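Local coordinates for protein glucose-6-phosphate acetyltransferase 1 (Arabidopsis thaliana, PDB 3T90) that transfers the acetyl group of acetyl-CoA to the amine of D-glucosamine 6-phosphate, a step in UDP-N-acetylglucosamine biosynthesis, at residues 52-57 with 102-107. Residues are numbered along the deposited sequence; the frame is centred on the assembly and turned at random.
Sequences VICVIE and KKVVEF
The F107 ring carries C54 SG over one face and V52 CG1 at its edge. C54 SG sits 4.0 Å from the F107 ring centroid, 23° off the ring normal, a sulfur-aromatic contact displaced toward the rim. C54 CB adds an apolar touch, 3.7 Å from F107 CD2. At the edge, V52 CG1 lies near the ring plane, 3.9 Å from F107 CE2. With chi1 at -180°, CG of F107 lies opposite the backbone N, and the ring reaches from the helix to the strand. I7 of strand 5-9 also touches F107. This is the GNAT fold: helix 100-114 packs on the central mixed sheet. Segments 102-107 and 52-57 run roughly antiparallel, their axes at 151°. An alanine in place of F107 is likely to leave C54 SG without its aromatic partner and open a gap beside V52. Further along, I56 CD1 meets V104 CG2 at 3.7 Å. The same methyl reaches K103 CB, 4.1 Å away, while the rest of the lysine leads off from the strand. C54 SG also touches V104 CG2, at 4.1 Å. The V104 side chain lies near V89, probably a substrate-binding residue. The helix also holds K102, probably part of the acetyl-CoA site.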
ATOM      1  N   VAL A  52      -0.158  11.104   3.919  1.00 13.42           N
ATOM      2  CA  VAL A  52       0.688  12.347   3.833  1.00 12.94           C
ATOM      3  C   VAL A  52       1.319  12.441   2.407  1.00 11.04           C
ATOM      4  O   VAL A  52       1.743  11.443   1.849  1.00 12.22           O
ATOM      5  CB  VAL A  52       1.970  12.405   4.819  1.00 15.41           C
ATOM      6  CG1 VAL A  52       3.040  13.484   4.352  1.00 16.10           C
ATOM      7  CG2 VAL A  52       1.602  12.575   6.268  1.00 17.55           C
ATOM      8  N   ILE A  53       1.163  13.596   1.762  1.00  8.89           N
ATOM      9  CA  ILE A  53       1.873  13.864   0.558  1.00  8.20           C
ATOM     10  C   ILE A  53       2.914  14.954   0.805  1.00 10.10           C
ATOM     11  O   ILE A  53       2.520  16.065   1.248  1.00 10.25           O
ATOM     12  CB  ILE A  53       0.944  14.293  -0.573  1.00  8.79           C
ATOM     13  CG1 ILE A  53      -0.140  13.198  -0.751  1.00 11.72           C
ATOM     14  CG2 ILE A  53       1.783  14.582  -1.857  1.00  9.22           C
ATOM     15  CD1 ILE A  53      -1.096  13.482  -1.890  1.00 12.30           C
ATOM     16  N   CYS A  54       4.198  14.680   0.552  1.00  8.92           N
ATOM     17  CA  CYS A  54       5.282  15.650   0.736  1.00 10.02           C
ATOM     18  C   CYS A  54       5.547  16.262  -0.645  1.00 10.40           C
ATOM     19  O   CYS A  54       5.558  15.553  -1.676  1.00 12.22           O
ATOM     20  CB  CYS A  54       6.537  14.836   1.174  1.00 11.47           C
ATOM     21  SG  CYS A  54       8.041  15.803   1.241  1.00 15.47           S
ATOM     22  N   VAL A  55       5.777  17.577  -0.651  1.00  8.88           N
ATOM     23  CA  VAL A  55       6.308  18.270  -1.841  1.00  9.95           C
ATOM     24  C   VAL A  55       7.493  19.120  -1.501  1.00  9.70           C
ATOM     25  O   VAL A  55       7.608  19.619  -0.340  1.00 10.62           O
ATOM     26  CB  VAL A  55       5.222  19.177  -2.514  1.00  8.95           C
ATOM     27  CG1 VAL A  55       4.071  18.356  -3.095  1.00  9.48           C
ATOM     28  CG2 VAL A  55       4.756  20.334  -1.654  1.00 11.75           C
ATOM     29  N   ILE A  56       8.358  19.296  -2.483  1.00 10.74           N
ATOM     30  CA  ILE A  56       9.409  20.262  -2.367  1.00 10.96           C
ATOM     31  C   ILE A  56       9.158  21.276  -3.459  1.00 10.84           C
ATOM     32  O   ILE A  56       9.139  20.916  -4.652  1.00 10.20           O
ATOM     33  CB  ILE A  56      10.796  19.662  -2.537  1.00 11.08           C
ATOM     34  CG1 ILE A  56      11.007  18.634  -1.471  1.00 12.91           C
ATOM     35  CG2 ILE A  56      11.897  20.769  -2.523  1.00 13.46           C
ATOM     36  CD1 ILE A  56      12.416  17.873  -1.600  1.00 13.51           C
ATOM     37  N   GLU A  57       9.035  22.565  -3.063  1.00 12.59           N
ATOM     38  CA  GLU A  57       8.866  23.636  -4.004  1.00 14.74           C
ATOM     39  C   GLU A  57      10.193  24.298  -4.284  1.00 13.17           C
ATOM     40  O   GLU A  57      10.929  24.554  -3.325  1.00 16.04           O
ATOM     41  CB  GLU A  57       7.843  24.681  -3.467  1.00 13.62           C
ATOM     42  CG  GLU A  57       7.555  25.796  -4.459  1.00 17.12           C
ATOM     43  CD  GLU A  57       6.531  26.839  -3.966  1.00 21.59           C
ATOM     44  OE1 GLU A  57       5.596  26.504  -3.230  1.00 19.35           O
ATOM     45  OE2 GLU A  57       6.671  28.051  -4.354  1.00 28.24           O
ATOM     46  N   LYS A 102      16.014  11.951  -1.921  1.00 11.52           N
ATOM     47  CA  LYS A 102      16.352  11.457  -0.574  1.00 12.70           C
ATOM     48  C   LYS A 102      15.585  12.266   0.484  1.00 10.05           C
ATOM     49  O   LYS A 102      15.122  11.735   1.513  1.00 10.56           O
ATOM     50  CB  LYS A 102      17.867  11.534  -0.354  1.00 14.34           C
ATOM     51  CG  LYS A 102      18.328  11.117   1.074  1.00 18.60           C
ATOM     52  CD  LYS A 102      19.838  10.730   0.998  1.00 25.37           C
ATOM     53  CE  LYS A 102      20.359  10.131   2.297  1.00 30.33           C
ATOM     54  NZ  LYS A 102      20.478  11.151   3.391  1.00 32.22           N
ATOM     55  N   LYS A 103      15.534  13.590   0.287  1.00 10.51           N
ATOM     56  CA  LYS A 103      14.826  14.446   1.250  1.00 12.12           C
ATOM     57  C   LYS A 103      13.336  14.051   1.366  1.00  9.76           C
ATOM     58  O   LYS A 103      12.752  14.050   2.469  1.00 10.56           O
ATOM     59  CB  LYS A 103      14.987  15.967   0.898  1.00 12.33           C
ATOM     60  CG  LYS A 103      16.411  16.519   0.984  1.00 19.80           C
ATOM     61  CD  LYS A 103      16.428  18.030   0.704  1.00 25.59           C
ATOM     62  CE  LYS A 103      17.809  18.589   1.026  1.00 36.03           C
ATOM     63  NZ  LYS A 103      18.412  17.918   2.242  1.00 38.91           N
ATOM     64  N   VAL A 104      12.717  13.786   0.210  1.00  9.24           N
ATOM     65  CA  VAL A 104      11.317  13.345   0.211  1.00  9.95           C
ATOM     66  C   VAL A 104      11.168  12.035   0.953  1.00  9.01           C
ATOM     67  O   VAL A 104      10.322  11.933   1.835  1.00  8.42           O
ATOM     68  CB  VAL A 104      10.797  13.250  -1.204  1.00  9.15           C
ATOM     69  CG1 VAL A 104       9.424  12.558  -1.220  1.00  9.45           C
ATOM     70  CG2 VAL A 104      10.546  14.661  -1.752  1.00 11.19           C
ATOM     71  N   VAL A 105      12.035  11.065   0.635  1.00  9.46           N
ATOM     72  CA  VAL A 105      11.865   9.763   1.253  1.00  9.88           C
ATOM     73  C   VAL A 105      12.094   9.840   2.749  1.00  8.18           C
ATOM     74  O   VAL A 105      11.374   9.197   3.537  1.00  9.54           O
ATOM     75  CB  VAL A 105      12.824   8.750   0.596  1.00 10.41           C
ATOM     76  CG1 VAL A 105      12.895   7.438   1.354  1.00 15.08           C
ATOM     77  CG2 VAL A 105      12.408   8.524  -0.842  1.00 13.01           C
ATOM     78  N   GLU A 106      13.121  10.619   3.145  1.00 10.88           N
ATOM     79  CA  GLU A 106      13.360  10.723   4.569  1.00 11.60           C
ATOM     80  C   GLU A 106      12.238  11.415   5.296  1.00 11.39           C
ATOM     81  O   GLU A 106      11.909  11.030   6.417  1.00 10.91           O
ATOM     82  CB  GLU A 106      14.669  11.470   4.853  1.00 12.57           C
ATOM     83  CG  GLU A 106      15.874  10.570   4.496  1.00 18.93           C
ATOM     84  CD  GLU A 106      17.191  11.330   4.601  1.00 24.76           C
ATOM     85  OE1 GLU A 106      17.183  12.573   4.531  1.00 30.15           O
ATOM     86  OE2 GLU A 106      18.248  10.692   4.741  1.00 29.60           O
ATOM     87  N   PHE A 107      11.630  12.438   4.683  1.00 10.61           N
ATOM     88  CA  PHE A 107      10.475  13.085   5.323  1.00  9.69           C
ATOM     89  C   PHE A 107       9.339  12.060   5.593  1.00  9.23           C
ATOM     90  O   PHE A 107       8.729  12.058   6.672  1.00  9.73           O
ATOM     91  CB  PHE A 107      10.024  14.231   4.403  1.00  9.98           C
ATOM     92  CG  PHE A 107       8.840  15.045   4.878  1.00 11.36           C
ATOM     93  CD1 PHE A 107       9.029  16.332   5.376  1.00 13.51           C
ATOM     94  CD2 PHE A 107       7.517  14.569   4.684  1.00 12.77           C
ATOM     95  CE1 PHE A 107       7.933  17.124   5.703  1.00 12.81           C
ATOM     96  CE2 PHE A 107       6.389  15.365   5.040  1.00 15.30           C
ATOM     97  CZ  PHE A 107       6.562  16.638   5.518  1.00 13.27           C
TER